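Local coordinates for xylosidase (Xanthomonas axonopodis pv. citri, PDB 6XN2), which probably hydrolyses xylosidic bonds in xylo-oligosaccharides as a family 43 glycoside hydrolase, and binds xylose units in a pocket of its five-bladed beta-propeller, at residues S39-T44 against S336-P341; M83-V88 against L101-H106; N126-L131 against V148-E153; A172-D177 against P259-H264; V297-V302 against L320-S325. All blocks are in the same frame, centred on the assembly; numbering follows the deposited sequence.

Contact 1 (S39-T44 against S336-P341); sequences SAPLVT and SIKMAP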
# COMPACT_ATOMS: atom_id res chain seq x y z
N SER A 39 18.47 -2.70 -4.24
CA SER A 39 18.21 -1.41 -3.69
C SER A 39 18.75 -1.31 -2.32
O SER A 39 18.77 -2.24 -1.59
CB SER A 39 16.74 -1.09 -3.61
OG SER A 39 16.04 -1.33 -4.76
N ALA A 40 19.22 -0.14 -1.98
CA ALA A 40 19.64 0.14 -0.66
C ALA A 40 18.51 0.88 0.02
O ALA A 40 17.72 1.49 -0.61
CB ALA A 40 20.86 1.02 -0.69
N PRO A 41 18.43 0.78 1.32
CA PRO A 41 17.43 1.50 2.08
C PRO A 41 17.49 2.99 1.78
O PRO A 41 18.53 3.57 1.85
CB PRO A 41 17.85 1.26 3.49
CG PRO A 41 18.73 0.10 3.47
CD PRO A 41 19.37 0.08 2.17
N LEU A 42 16.38 3.59 1.42
CA LEU A 42 16.37 4.99 1.09
C LEU A 42 16.67 5.81 2.29
O LEU A 42 17.15 6.90 2.19
CB LEU A 42 15.00 5.38 0.57
CG LEU A 42 14.68 4.81 -0.77
CD1 LEU A 42 13.25 5.05 -1.14
CD2 LEU A 42 15.60 5.39 -1.81
N VAL A 43 16.39 5.29 3.47
CA VAL A 43 16.73 5.94 4.71
C VAL A 43 17.11 4.90 5.73
O VAL A 43 16.64 3.81 5.69
CB VAL A 43 15.64 6.79 5.33
CG1 VAL A 43 15.50 8.12 4.65
CG2 VAL A 43 14.34 6.05 5.39
N THR A 44 17.99 5.26 6.65
CA THR A 44 18.42 4.32 7.64
C THR A 44 18.36 4.83 9.02
O THR A 44 18.63 4.10 9.91
CB THR A 44 19.87 3.88 7.47
OG1 THR A 44 20.70 5.02 7.48
CG2 THR A 44 20.05 3.16 6.23
N SER A 336 12.63 -1.24 6.14
CA SER A 336 13.16 -0.04 5.50
C SER A 336 12.63 0.00 4.07
O SER A 336 12.61 -1.02 3.38
CB SER A 336 14.69 -0.03 5.50
OG SER A 336 15.19 -0.84 4.45
N ILE A 337 12.22 1.18 3.61
CA ILE A 337 11.70 1.27 2.26
C ILE A 337 12.81 1.40 1.22
O ILE A 337 13.93 1.84 1.52
CB ILE A 337 10.71 2.44 2.10
CG1 ILE A 337 11.42 3.79 2.22
CG2 ILE A 337 9.54 2.28 3.10
CD1 ILE A 337 10.62 4.96 1.65
N LYS A 338 12.49 0.99 0.00
CA LYS A 338 13.44 0.94 -1.09
C LYS A 338 12.75 1.36 -2.38
O LYS A 338 11.52 1.41 -2.44
CB LYS A 338 13.99 -0.48 -1.24
CG LYS A 338 14.75 -1.00 -0.03
CD LYS A 338 15.24 -2.42 -0.28
CE LYS A 338 16.44 -2.76 0.59
NZ LYS A 338 16.98 -4.11 0.26
N MET A 339 13.50 1.63 -3.42
CA MET A 339 12.93 1.92 -4.73
C MET A 339 13.74 1.26 -5.82
O MET A 339 14.87 1.01 -5.64
CB MET A 339 12.82 3.40 -5.00
CG MET A 339 14.13 4.10 -5.20
SD MET A 339 13.97 5.88 -5.14
CE MET A 339 12.98 6.14 -6.56
N ALA A 340 13.10 1.00 -6.94
CA ALA A 340 13.70 0.40 -8.11
C ALA A 340 12.99 0.80 -9.39
O ALA A 340 11.83 0.99 -9.41
CB ALA A 340 13.70 -1.10 -7.98
N PRO A 341 13.77 0.94 -10.50
CA PRO A 341 13.12 1.32 -11.75
C PRO A 341 12.19 0.25 -12.29
O PRO A 341 12.54 -0.89 -12.31
CB PRO A 341 14.29 1.49 -12.69
CG PRO A 341 15.39 0.74 -12.07
CD PRO A 341 15.21 0.80 -10.62
O HOH W 1 16.53 -4.77 -2.70
O HOH W 2 16.23 2.27 -2.48
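Lys338 lies along the turn of chain at Ser39 and Ala40, and nearly every atom of its side chain has a neighbour there. CB rests against Ser39 CB at 3.7 Å, CG passes Ala40 O, and CD and CE run beside Ser39 O. NZ then makes a weak bond of 3.2 Å to Ser39 O and shares a water with Ser39 N. Its strongest partner is the carboxylate of Asp324, which gives the buried ammonium a salt bridge. The length of lysine suits this place: its carbons run along the loop and its amine still reaches that acid. CG stands anti to the carbonyl carbon (chi1 -62°) and the chain beyond is extended, which carries the amine the whole way.

Ser39 answers with its own short side chain. OG donates to Met339 O at 2.8 Å, from well above the carbonyl plane, and also bonds Tyr322 OH. Further along, Leu42 N gives a nearly straight bond to Ile337 O (3.0 Å, 171°), and the CA of Pro41, a residue without an N-H, faces the same oxygen. Leu42 splits its branches: CD1 meets Ile337 CD1 at 3.8 Å and CD2 meets Met339 SD at 3.7 Å.

The loop leading into the first sheet thus lies along strand 336-342, an outermost strand of the last one, a junction consistent with first and last blades meeting in a closed five-bladed beta-propeller.

Contact 2 (M83-V88 against L101-H106); sequences MADYHV and LGQVLH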
# COMPACT_ATOMS: atom_id res chain seq x y z
N MET A 83 3.10 0.89 15.42
CA MET A 83 3.43 2.21 14.96
C MET A 83 2.49 3.28 15.52
O MET A 83 1.35 3.02 15.74
CB MET A 83 3.50 2.18 13.47
CG MET A 83 4.40 1.06 13.00
SD MET A 83 3.57 -0.43 12.54
CE MET A 83 3.27 -0.00 10.87
N ALA A 84 3.01 4.49 15.73
CA ALA A 84 2.21 5.54 16.35
C ALA A 84 2.22 6.85 15.58
O ALA A 84 1.49 7.78 15.93
CB ALA A 84 2.69 5.78 17.78
N ASP A 85 3.06 6.93 14.56
CA ASP A 85 3.23 8.24 13.89
C ASP A 85 3.66 8.08 12.44
O ASP A 85 4.01 7.00 12.04
CB ASP A 85 4.29 9.04 14.64
CG ASP A 85 5.69 8.51 14.43
OD1 ASP A 85 6.30 8.93 13.49
OD2 ASP A 85 6.12 7.67 15.19
N TYR A 86 3.63 9.18 11.70
CA TYR A 86 4.02 9.19 10.34
C TYR A 86 4.99 10.29 10.03
O TYR A 86 4.88 11.36 10.51
CB TYR A 86 2.81 9.38 9.43
CG TYR A 86 1.79 8.29 9.49
CD1 TYR A 86 2.12 7.00 9.21
CD2 TYR A 86 0.51 8.55 9.83
CE1 TYR A 86 1.21 6.01 9.28
CE2 TYR A 86 -0.42 7.56 9.90
CZ TYR A 86 -0.06 6.29 9.63
OH TYR A 86 -0.97 5.29 9.71
N HIS A 87 5.95 9.94 9.20
CA HIS A 87 6.87 10.96 8.66
C HIS A 87 6.56 11.14 7.17
O HIS A 87 5.88 10.33 6.61
CB HIS A 87 8.32 10.53 8.79
CG HIS A 87 8.86 10.64 10.16
ND1 HIS A 87 10.00 11.32 10.44
CD2 HIS A 87 8.44 10.14 11.32
CE1 HIS A 87 10.24 11.24 11.71
NE2 HIS A 87 9.31 10.53 12.26
N VAL A 88 7.09 12.19 6.59
CA VAL A 88 7.00 12.38 5.17
C VAL A 88 8.41 12.48 4.60
O VAL A 88 9.21 13.15 5.13
CB VAL A 88 6.17 13.60 4.78
CG1 VAL A 88 6.15 13.78 3.30
CG2 VAL A 88 4.77 13.44 5.29
N LEU A 101 11.38 14.79 6.20
CA LEU A 101 10.73 16.06 6.47
C LEU A 101 10.12 16.08 7.87
O LEU A 101 9.46 17.05 8.26
CB LEU A 101 9.67 16.37 5.42
CG LEU A 101 10.24 16.55 4.01
CD1 LEU A 101 9.17 16.96 3.01
CD2 LEU A 101 11.36 17.58 4.04
N GLY A 102 10.34 15.04 8.64
CA GLY A 102 9.87 14.99 10.00
C GLY A 102 8.54 14.33 10.28
O GLY A 102 7.90 13.91 9.40
N GLN A 103 8.19 14.28 11.55
CA GLN A 103 6.91 13.66 11.96
C GLN A 103 5.77 14.60 11.61
O GLN A 103 5.87 15.77 11.91
CB GLN A 103 6.92 13.37 13.44
CG GLN A 103 5.79 12.47 13.85
CD GLN A 103 5.80 12.31 15.34
OE1 GLN A 103 6.56 11.54 15.89
NE2 GLN A 103 4.95 13.07 16.00
N VAL A 104 4.72 14.06 11.01
CA VAL A 104 3.61 14.90 10.61
C VAL A 104 2.27 14.59 11.21
O VAL A 104 1.37 15.34 11.03
CB VAL A 104 3.46 14.95 9.08
CG1 VAL A 104 4.73 15.39 8.43
CG2 VAL A 104 3.01 13.64 8.52
N LEU A 105 2.17 13.49 11.92
CA LEU A 105 0.96 13.07 12.56
C LEU A 105 1.28 12.02 13.58
O LEU A 105 2.06 11.15 13.32
CB LEU A 105 -0.05 12.51 11.56
CG LEU A 105 -1.39 12.04 12.11
CD1 LEU A 105 -2.12 13.15 12.80
CD2 LEU A 105 -2.25 11.40 11.06
N HIS A 106 0.66 12.14 14.74
CA HIS A 106 0.84 11.16 15.83
C HIS A 106 -0.54 10.69 16.25
O HIS A 106 -1.45 11.48 16.21
CB HIS A 106 1.63 11.77 16.99
CG HIS A 106 2.12 10.77 17.97
ND1 HIS A 106 1.34 10.24 18.95
CD2 HIS A 106 3.33 10.22 18.14
CE1 HIS A 106 2.02 9.38 19.64
NE2 HIS A 106 3.23 9.35 19.18
O HOH W 3 9.40 10.48 15.30
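Val88 and Val104 press together through their CG2 methyls, 3.7 Å apart, on the close-packed side of this antiparallel hairpin. Tyr86 and Leu105 continue that side, lying alongside each other and pointing the same way, with Leu105 CD2 at the ring edge, 4.2 Å from CD2 of Tyr86. All four are buried, and branched or aromatic carbon suits the place, since Leu131 and Phe133 of the next sheet come against it. Backbone bonds hold the strands: Val104 N reaches Tyr86 O at 2.8 Å, Leu101 N reaches Val88 O, and the link from Val88 N to Gly102 O is weak.

The other side is polar and wetter. His87 lays its ring over the peptide between Gly102 and Gln103, Gln103 N standing 3.6 Å above the ring plane. Gln103 CB makes a CH-pi contact over the same ring, 4.2 Å from its centroid. Gly102 has a positive phi (94°), at which a CB would jam against the preceding carbonyl. Extended, with CG anti to the backbone N (chi1 -167°), Gln103 brings OE1 to a water that also touches His87 NE2, at 3.0 Å. At the strand end, Ala84 O sits above the centre of the His106 ring.

Two imidazoles on this side are tied to acids: His87 ND1 to Asp100 OD1, and His66 ND1 to Asp85 OD1. Such pairing fixes the ring rotations and would probably stabilise positive charge on the histidines.

Contact 3 (N126-L131 against V148-E153); sequences NGKTYL and VGDRPE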
# COMPACT_ATOMS: atom_id res chain seq x y z
N ASN A 126 -7.66 20.85 -4.35
CA ASN A 126 -7.95 22.21 -3.94
C ASN A 126 -6.86 22.86 -3.12
O ASN A 126 -7.13 23.59 -2.25
CB ASN A 126 -9.28 22.27 -3.20
CG ASN A 126 -10.41 21.65 -3.97
OD1 ASN A 126 -10.89 20.60 -3.64
ND2 ASN A 126 -10.85 22.33 -4.98
N GLY A 127 -5.61 22.56 -3.43
CA GLY A 127 -4.48 23.13 -2.71
C GLY A 127 -4.21 22.49 -1.36
O GLY A 127 -3.26 22.85 -0.66
N LYS A 128 -5.04 21.52 -1.00
CA LYS A 128 -4.89 20.79 0.25
C LYS A 128 -4.21 19.47 -0.01
O LYS A 128 -4.28 18.94 -1.11
CB LYS A 128 -6.25 20.55 0.91
CG LYS A 128 -7.08 21.82 1.12
CD LYS A 128 -6.54 22.64 2.26
CE LYS A 128 -7.28 23.97 2.36
NZ LYS A 128 -6.84 24.77 3.55
N THR A 129 -3.59 18.91 1.00
CA THR A 129 -3.01 17.58 0.94
C THR A 129 -3.71 16.79 2.02
O THR A 129 -3.87 17.24 3.10
CB THR A 129 -1.50 17.55 1.19
OG1 THR A 129 -0.84 18.40 0.28
CG2 THR A 129 -0.95 16.16 1.02
N TYR A 130 -4.14 15.59 1.68
CA TYR A 130 -4.82 14.74 2.60
C TYR A 130 -4.01 13.51 2.91
O TYR A 130 -3.54 12.92 2.04
CB TYR A 130 -6.18 14.35 2.05
CG TYR A 130 -7.05 15.53 1.73
CD1 TYR A 130 -6.98 16.14 0.53
CD2 TYR A 130 -7.91 16.02 2.64
CE1 TYR A 130 -7.76 17.23 0.23
CE2 TYR A 130 -8.69 17.11 2.35
CZ TYR A 130 -8.61 17.70 1.15
OH TYR A 130 -9.36 18.76 0.86
N LEU A 131 -3.87 13.17 4.18
CA LEU A 131 -3.16 11.98 4.59
C LEU A 131 -4.14 10.94 5.03
O LEU A 131 -4.80 11.12 5.98
CB LEU A 131 -2.15 12.29 5.69
CG LEU A 131 -1.24 11.18 6.19
CD1 LEU A 131 -0.41 10.63 5.07
CD2 LEU A 131 -0.32 11.65 7.27
N VAL A 148 -5.72 16.54 7.32
CA VAL A 148 -5.63 17.58 6.30
C VAL A 148 -4.49 18.56 6.58
O VAL A 148 -4.25 18.95 7.72
CB VAL A 148 -6.96 18.34 6.18
CG1 VAL A 148 -7.01 19.16 4.89
CG2 VAL A 148 -8.14 17.36 6.22
N GLY A 149 -3.83 18.98 5.52
CA GLY A 149 -2.76 19.94 5.57
C GLY A 149 -2.78 20.86 4.38
O GLY A 149 -3.46 20.64 3.44
N ASP A 150 -2.00 21.92 4.47
CA ASP A 150 -1.92 22.89 3.42
C ASP A 150 -0.68 22.72 2.56
O ASP A 150 -0.48 23.44 1.62
CB ASP A 150 -2.00 24.30 3.99
CG ASP A 150 -3.37 24.66 4.42
OD1 ASP A 150 -4.28 24.53 3.65
OD2 ASP A 150 -3.51 25.08 5.54
N ARG A 151 0.14 21.76 2.93
CA ARG A 151 1.35 21.43 2.24
C ARG A 151 1.51 19.93 2.28
O ARG A 151 1.08 19.31 3.19
CB ARG A 151 2.57 22.05 2.94
CG ARG A 151 2.65 23.54 2.88
CD ARG A 151 3.90 24.07 3.57
NE ARG A 151 3.86 23.93 5.03
CZ ARG A 151 4.91 23.63 5.79
NH1 ARG A 151 6.10 23.46 5.26
NH2 ARG A 151 4.77 23.51 7.10
N PRO A 152 2.20 19.37 1.30
CA PRO A 152 2.50 17.94 1.19
C PRO A 152 3.33 17.39 2.34
O PRO A 152 3.19 16.26 2.68
CB PRO A 152 3.24 17.81 -0.11
CG PRO A 152 3.57 19.17 -0.51
CD PRO A 152 2.56 20.07 0.08
N GLU A 153 4.14 18.22 2.98
CA GLU A 153 4.90 17.81 4.13
C GLU A 153 4.15 18.06 5.41
O GLU A 153 4.64 17.83 6.46
CB GLU A 153 6.23 18.53 4.18
CG GLU A 153 6.09 20.01 4.31
CD GLU A 153 6.24 20.72 3.00
OE1 GLU A 153 5.59 20.39 2.02
OE2 GLU A 153 7.00 21.65 2.97
O HOH W 4 -1.63 24.90 -0.10
O HOH W 5 -3.91 25.37 1.21
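Thr129 and Gly149 form the hydrogen-bonded pair of an antiparallel hairpin, at the open end where strand 128-136 begins and strand 142-149 finishes. Both backbone bonds are 3.0 Å long: Thr129 N to Gly149 O, and Gly149 N to Thr129 O. The first is nearly straight at the hydrogen (173°), although the donor stands above the carbonyl plane.

Next to them, Tyr130 and Val148 lie side by side on one face of the sheet, pointing the same way, with Tyr130 CE2 against Val148 CG1 at 3.7 Å. The apolar ring carbons and valine methyls suit this face, where Met226 and Ile227 also touch the tyrosine. On the face that carries Thr129, its hydroxyl bonds Gln124 NE2 and lies against Pro152 at 3.4 Å from the proline N, which has no hydrogen to offer.

Past the last paired residues, strand and following loop are tied by charge. A bend at chi2 (-74°) folds the Lys128 chain alongside Asp150, where NZ meets OD1 on the syn lone pair, a salt bridge of 2.6 Å. The flexible lysine suits this outer rim, where waters also lie between Gly127 O and Asp150. Within the turn beyond, Arg151 NH1 pairs with Glu153 OE2 at 3.1 Å.

Up-and-down hairpins of this kind build the four-stranded antiparallel blades of a beta-propeller, here the second blade in chain order.

Contact 4 (A172-D177 against P259-H264); sequences AVLADD and PWVHQH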
# COMPACT_ATOMS: atom_id res chain seq x y z
N ALA A 172 -5.37 3.26 -0.37
CA ALA A 172 -4.65 3.82 -1.51
C ALA A 172 -5.59 4.74 -2.26
O ALA A 172 -6.69 4.33 -2.64
CB ALA A 172 -4.12 2.72 -2.42
N VAL A 173 -5.18 5.99 -2.46
CA VAL A 173 -6.05 6.95 -3.14
C VAL A 173 -5.52 7.28 -4.53
O VAL A 173 -4.44 7.86 -4.68
CB VAL A 173 -6.22 8.24 -2.34
CG1 VAL A 173 -7.04 9.24 -3.13
CG2 VAL A 173 -6.88 7.94 -1.01
N LEU A 174 -6.29 6.89 -5.54
CA LEU A 174 -5.91 7.13 -6.92
C LEU A 174 -6.44 8.47 -7.42
O LEU A 174 -7.65 8.71 -7.42
CB LEU A 174 -6.41 6.00 -7.82
CG LEU A 174 -6.40 6.31 -9.32
CD1 LEU A 174 -4.97 6.44 -9.83
CD2 LEU A 174 -7.18 5.27 -10.11
N ALA A 175 -5.52 9.30 -7.88
CA ALA A 175 -5.89 10.56 -8.53
C ALA A 175 -6.06 10.21 -10.00
O ALA A 175 -5.08 10.18 -10.70
CB ALA A 175 -4.82 11.59 -8.33
N ASP A 176 -7.30 10.00 -10.44
CA ASP A 176 -7.59 9.60 -11.81
C ASP A 176 -7.29 10.76 -12.75
O ASP A 176 -7.38 11.92 -12.34
CB ASP A 176 -9.04 9.14 -11.95
CG ASP A 176 -9.30 8.37 -13.24
OD1 ASP A 176 -9.01 8.90 -14.34
OD2 ASP A 176 -9.81 7.23 -13.16
N ASP A 177 -6.95 10.48 -13.98
CA ASP A 177 -6.66 11.49 -14.97
C ASP A 177 -7.87 12.35 -15.26
O ASP A 177 -7.70 13.46 -15.67
CB ASP A 177 -6.23 10.85 -16.27
CG ASP A 177 -4.81 10.43 -16.26
OD1 ASP A 177 -4.04 10.94 -15.46
OD2 ASP A 177 -4.45 9.58 -17.07
N PRO A 259 -3.50 -2.71 -1.54
CA PRO A 259 -3.77 -2.43 -2.94
C PRO A 259 -3.16 -1.13 -3.41
O PRO A 259 -2.95 -0.26 -2.67
CB PRO A 259 -5.28 -2.31 -2.99
CG PRO A 259 -5.67 -1.90 -1.66
CD PRO A 259 -4.67 -2.47 -0.71
N TRP A 260 -2.86 -1.06 -4.68
CA TRP A 260 -2.36 0.18 -5.28
C TRP A 260 -2.84 0.18 -6.70
O TRP A 260 -2.87 -0.86 -7.35
CB TRP A 260 -0.83 0.26 -5.22
CG TRP A 260 -0.25 1.53 -5.83
CD1 TRP A 260 0.10 1.73 -7.13
CD2 TRP A 260 0.03 2.76 -5.14
NE1 TRP A 260 0.58 3.01 -7.31
CE2 TRP A 260 0.55 3.66 -6.10
CE3 TRP A 260 -0.09 3.20 -3.81
CZ2 TRP A 260 0.94 4.97 -5.77
CZ3 TRP A 260 0.29 4.49 -3.49
CH2 TRP A 260 0.80 5.36 -4.47
N VAL A 261 -3.25 1.35 -7.20
CA VAL A 261 -3.69 1.45 -8.58
C VAL A 261 -2.95 2.58 -9.28
O VAL A 261 -2.83 3.68 -8.74
CB VAL A 261 -5.22 1.66 -8.69
CG1 VAL A 261 -5.64 1.82 -10.15
CG2 VAL A 261 -5.97 0.50 -8.06
N HIS A 262 -2.44 2.31 -10.47
CA HIS A 262 -1.89 3.38 -11.29
C HIS A 262 -2.42 3.27 -12.72
O HIS A 262 -2.87 2.21 -13.17
CB HIS A 262 -0.35 3.36 -11.25
CG HIS A 262 0.28 2.29 -12.08
ND1 HIS A 262 0.57 1.03 -11.59
CD2 HIS A 262 0.71 2.30 -13.37
CE1 HIS A 262 1.14 0.31 -12.55
NE2 HIS A 262 1.23 1.05 -13.63
N GLN A 263 -2.37 4.38 -13.43
CA GLN A 263 -2.82 4.44 -14.78
C GLN A 263 -1.66 4.48 -15.75
O GLN A 263 -0.73 5.18 -15.56
CB GLN A 263 -3.68 5.67 -15.02
CG GLN A 263 -5.07 5.59 -14.47
CD GLN A 263 -5.91 6.79 -14.80
OE1 GLN A 263 -5.81 7.79 -14.19
NE2 GLN A 263 -6.74 6.66 -15.79
N HIS A 264 -1.77 3.72 -16.81
CA HIS A 264 -0.78 3.68 -17.83
C HIS A 264 -1.38 3.13 -19.08
O HIS A 264 -2.10 2.17 -19.03
CB HIS A 264 0.37 2.79 -17.41
CG HIS A 264 1.35 2.55 -18.48
ND1 HIS A 264 2.25 3.51 -18.88
CD2 HIS A 264 1.55 1.50 -19.28
CE1 HIS A 264 2.98 3.03 -19.86
NE2 HIS A 264 2.58 1.81 -20.12
O HOH W 6 -3.78 8.38 -12.84
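Strands 172-175 and 259-264 run almost parallel, 9° apart, with their axes 6.8 Å from each other at the closest, too far for the shared backbone bonds of a sheet. They open two successive blades of the five-bladed beta-propeller of family 43, in which the first strand of each blade lines the central channel, so contact falls to side chains directed from one blade to the next.

Ala172 packs closely: its CB is 3.2 Å from Pro259 O, an approach that suits the small side chain of alanine, and 4.3 Å from CE3 of Trp260. Trp260 has its ring nitrogen occupied by Ile311 O, and its side chain comes within about 5 Å of the bound calcium ion. Pro259 also touches Asp170, and strand 257-264 starts at Glu257; both acids line the xylose pocket.

Two residues on, Leu174 turns CG anti to its own N (chi1 165°), which sends CD2 to CG1 of Val261 at 3.8 Å and CD1 to Val261 O. These buried aliphatic branches pack in the seam between the blades.

Toward the C-terminal ends of the two segments the seam becomes polar. Asp176, held by Tyr268 OH and by the N-H of Asp178, meets the Gln263 side chain at about a right angle. Gln263 is long enough to cross the gap, and a water links its OE1 to Ala175 O. In the plane of the amide carbonyl, on a lone pair, that same OE1 receives Asp177 N at 2.9 Å.

Contact 5 (V297-V302 against L320-S325); sequences VLLAPV and LFYHDS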
# COMPACT_ATOMS: atom_id res chain seq x y z
N VAL A 297 3.32 -11.64 -11.54
CA VAL A 297 4.07 -11.19 -10.39
C VAL A 297 4.90 -9.98 -10.74
O VAL A 297 5.61 -9.98 -11.69
CB VAL A 297 5.01 -12.29 -9.90
CG1 VAL A 297 5.85 -11.83 -8.76
CG2 VAL A 297 4.25 -13.53 -9.51
N LEU A 298 4.81 -8.98 -9.91
CA LEU A 298 5.48 -7.72 -10.14
C LEU A 298 6.75 -7.62 -9.28
O LEU A 298 7.78 -7.11 -9.72
CB LEU A 298 4.50 -6.59 -9.83
CG LEU A 298 4.84 -5.15 -10.14
CD1 LEU A 298 3.56 -4.45 -10.53
CD2 LEU A 298 5.44 -4.50 -8.91
N LEU A 299 6.67 -8.16 -8.09
CA LEU A 299 7.80 -8.19 -7.22
C LEU A 299 7.94 -9.57 -6.63
O LEU A 299 7.05 -10.05 -6.03
CB LEU A 299 7.70 -7.16 -6.10
CG LEU A 299 8.84 -7.01 -5.10
CD1 LEU A 299 10.13 -6.55 -5.74
CD2 LEU A 299 8.49 -6.09 -3.96
N ALA A 300 9.14 -10.10 -6.64
CA ALA A 300 9.41 -11.37 -6.00
C ALA A 300 9.55 -11.18 -4.49
O ALA A 300 9.65 -10.10 -3.99
CB ALA A 300 10.65 -11.99 -6.56
N PRO A 301 9.59 -12.28 -3.76
CA PRO A 301 9.65 -12.18 -2.32
C PRO A 301 10.78 -11.39 -1.73
O PRO A 301 11.86 -11.49 -2.17
CB PRO A 301 9.71 -13.63 -1.88
CG PRO A 301 9.05 -14.37 -2.96
CD PRO A 301 9.40 -13.66 -4.21
N VAL A 302 10.46 -10.61 -0.73
CA VAL A 302 11.45 -9.80 -0.02
C VAL A 302 11.78 -10.43 1.33
O VAL A 302 11.05 -11.31 1.81
CB VAL A 302 10.95 -8.37 0.21
CG1 VAL A 302 10.80 -7.63 -1.12
CG2 VAL A 302 9.62 -8.40 0.96
N LEU A 320 9.10 1.34 -8.78
CA LEU A 320 8.49 0.52 -7.76
C LEU A 320 9.09 0.92 -6.42
O LEU A 320 10.31 0.90 -6.25
CB LEU A 320 8.73 -0.98 -8.02
CG LEU A 320 8.23 -1.89 -6.89
CD1 LEU A 320 6.72 -1.88 -6.87
CD2 LEU A 320 8.77 -3.32 -6.97
N PHE A 321 8.24 1.32 -5.48
CA PHE A 321 8.68 1.55 -4.11
C PHE A 321 8.23 0.37 -3.28
O PHE A 321 7.09 -0.06 -3.38
CB PHE A 321 8.11 2.85 -3.56
CG PHE A 321 8.67 4.07 -4.20
CD1 PHE A 321 8.25 4.47 -5.46
CD2 PHE A 321 9.64 4.83 -3.55
CE1 PHE A 321 8.77 5.60 -6.06
CE2 PHE A 321 10.16 5.96 -4.15
CZ PHE A 321 9.73 6.34 -5.40
N TYR A 322 9.12 -0.18 -2.47
CA TYR A 322 8.79 -1.36 -1.70
C TYR A 322 9.57 -1.33 -0.41
O TYR A 322 10.20 -0.32 -0.10
CB TYR A 322 9.08 -2.64 -2.51
CG TYR A 322 10.53 -2.83 -2.90
CD1 TYR A 322 11.09 -2.07 -3.93
CD2 TYR A 322 11.32 -3.78 -2.27
CE1 TYR A 322 12.42 -2.24 -4.29
CE2 TYR A 322 12.65 -3.96 -2.62
CZ TYR A 322 13.20 -3.19 -3.64
OH TYR A 322 14.52 -3.36 -4.00
N HIS A 323 9.51 -2.42 0.36
CA HIS A 323 10.33 -2.49 1.56
C HIS A 323 10.84 -3.91 1.83
O HIS A 323 10.34 -4.88 1.25
CB HIS A 323 9.56 -1.96 2.79
CG HIS A 323 8.44 -2.84 3.26
ND1 HIS A 323 7.13 -2.41 3.34
CD2 HIS A 323 8.43 -4.12 3.70
CE1 HIS A 323 6.37 -3.39 3.80
NE2 HIS A 323 7.14 -4.44 4.01
N ASP A 324 11.84 -4.02 2.68
CA ASP A 324 12.20 -5.33 3.23
C ASP A 324 12.81 -5.17 4.61
O ASP A 324 12.88 -4.06 5.15
CB ASP A 324 13.13 -6.11 2.29
CG ASP A 324 14.52 -5.48 2.13
OD1 ASP A 324 15.00 -4.73 3.00
OD2 ASP A 324 15.16 -5.80 1.10
N SER A 325 13.27 -6.28 5.18
CA SER A 325 13.75 -6.28 6.55
C SER A 325 15.25 -6.52 6.64
O SER A 325 15.74 -6.99 7.67
CB SER A 325 13.00 -7.35 7.35
OG SER A 325 11.63 -7.00 7.50
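Asp324 OD2 is gripped by two groups, the ammonium of Lys338 and the hydroxyl of Tyr356, while OD1 takes the N-H of Val326. The carboxylate is therefore well satisfied although buried, which would favour its charged form. It is the carbon end that meets the other segment: CB of Asp324 packs on CB of Val302, 3.8 Å away.

Both methyls of Val302 come near the carbonyl oxygen of His323. CG2 is 3.6 Å from His323 O, and CG1 also reaches CD2 of the Tyr322 ring at 4.1 Å. Compact and branched at CB, valine can fill this corner without a long side chain.

The rest is leucine packing between two blades of the propeller: where the chain turns a corner at Leu298, near the end of strand 292-299, it lies against strand 317-324, the middle strand of the last sheet. A classic beta bulge sets Leu298 and Leu299 together opposite Ile280, and the two leucines touch Leu320 through different branches. Leu298 and Leu320 run past each other head to tail, Leu298 CD2 to Leu320 CD1 at 3.6 Å; Leu299 passes at a slant, bringing CD1 to Leu320 CD2 at 3.7 Å. The other methyl of Leu299, CD2, meets CB of Tyr322, whose side chain it crosses at about a right angle.

CG of Tyr322 stands between its backbone N and carbonyl carbon (chi1 61°), setting the ring beside both Leu299 and Val302. His323, reached here through its carbonyl, turns its imidazole to Thr306 OG1 and Asp50 N.

How the contacts relate
Contacts 2, 3, 4 and 5 follow one another along the chain, and all are nested within the loop closed by contact 1. Contacts 2 and 3 lie inside separate four-stranded antiparallel sheets but touch, with centres about 14 Å apart, through Val104 and Leu101 against Glu153. Contacts 1 and 5 are closer, about 10 Å between centres, and share the sheet of strands 317-324 and 336-342. Contact 4 spans two blades, its centre about 18 Å from those of contacts 3 and 5; those two lie on opposite sides of the chain's centre. Together they sample joints within and between the blades of the propeller, whose middle holds the xylose pocket and the calcium ion.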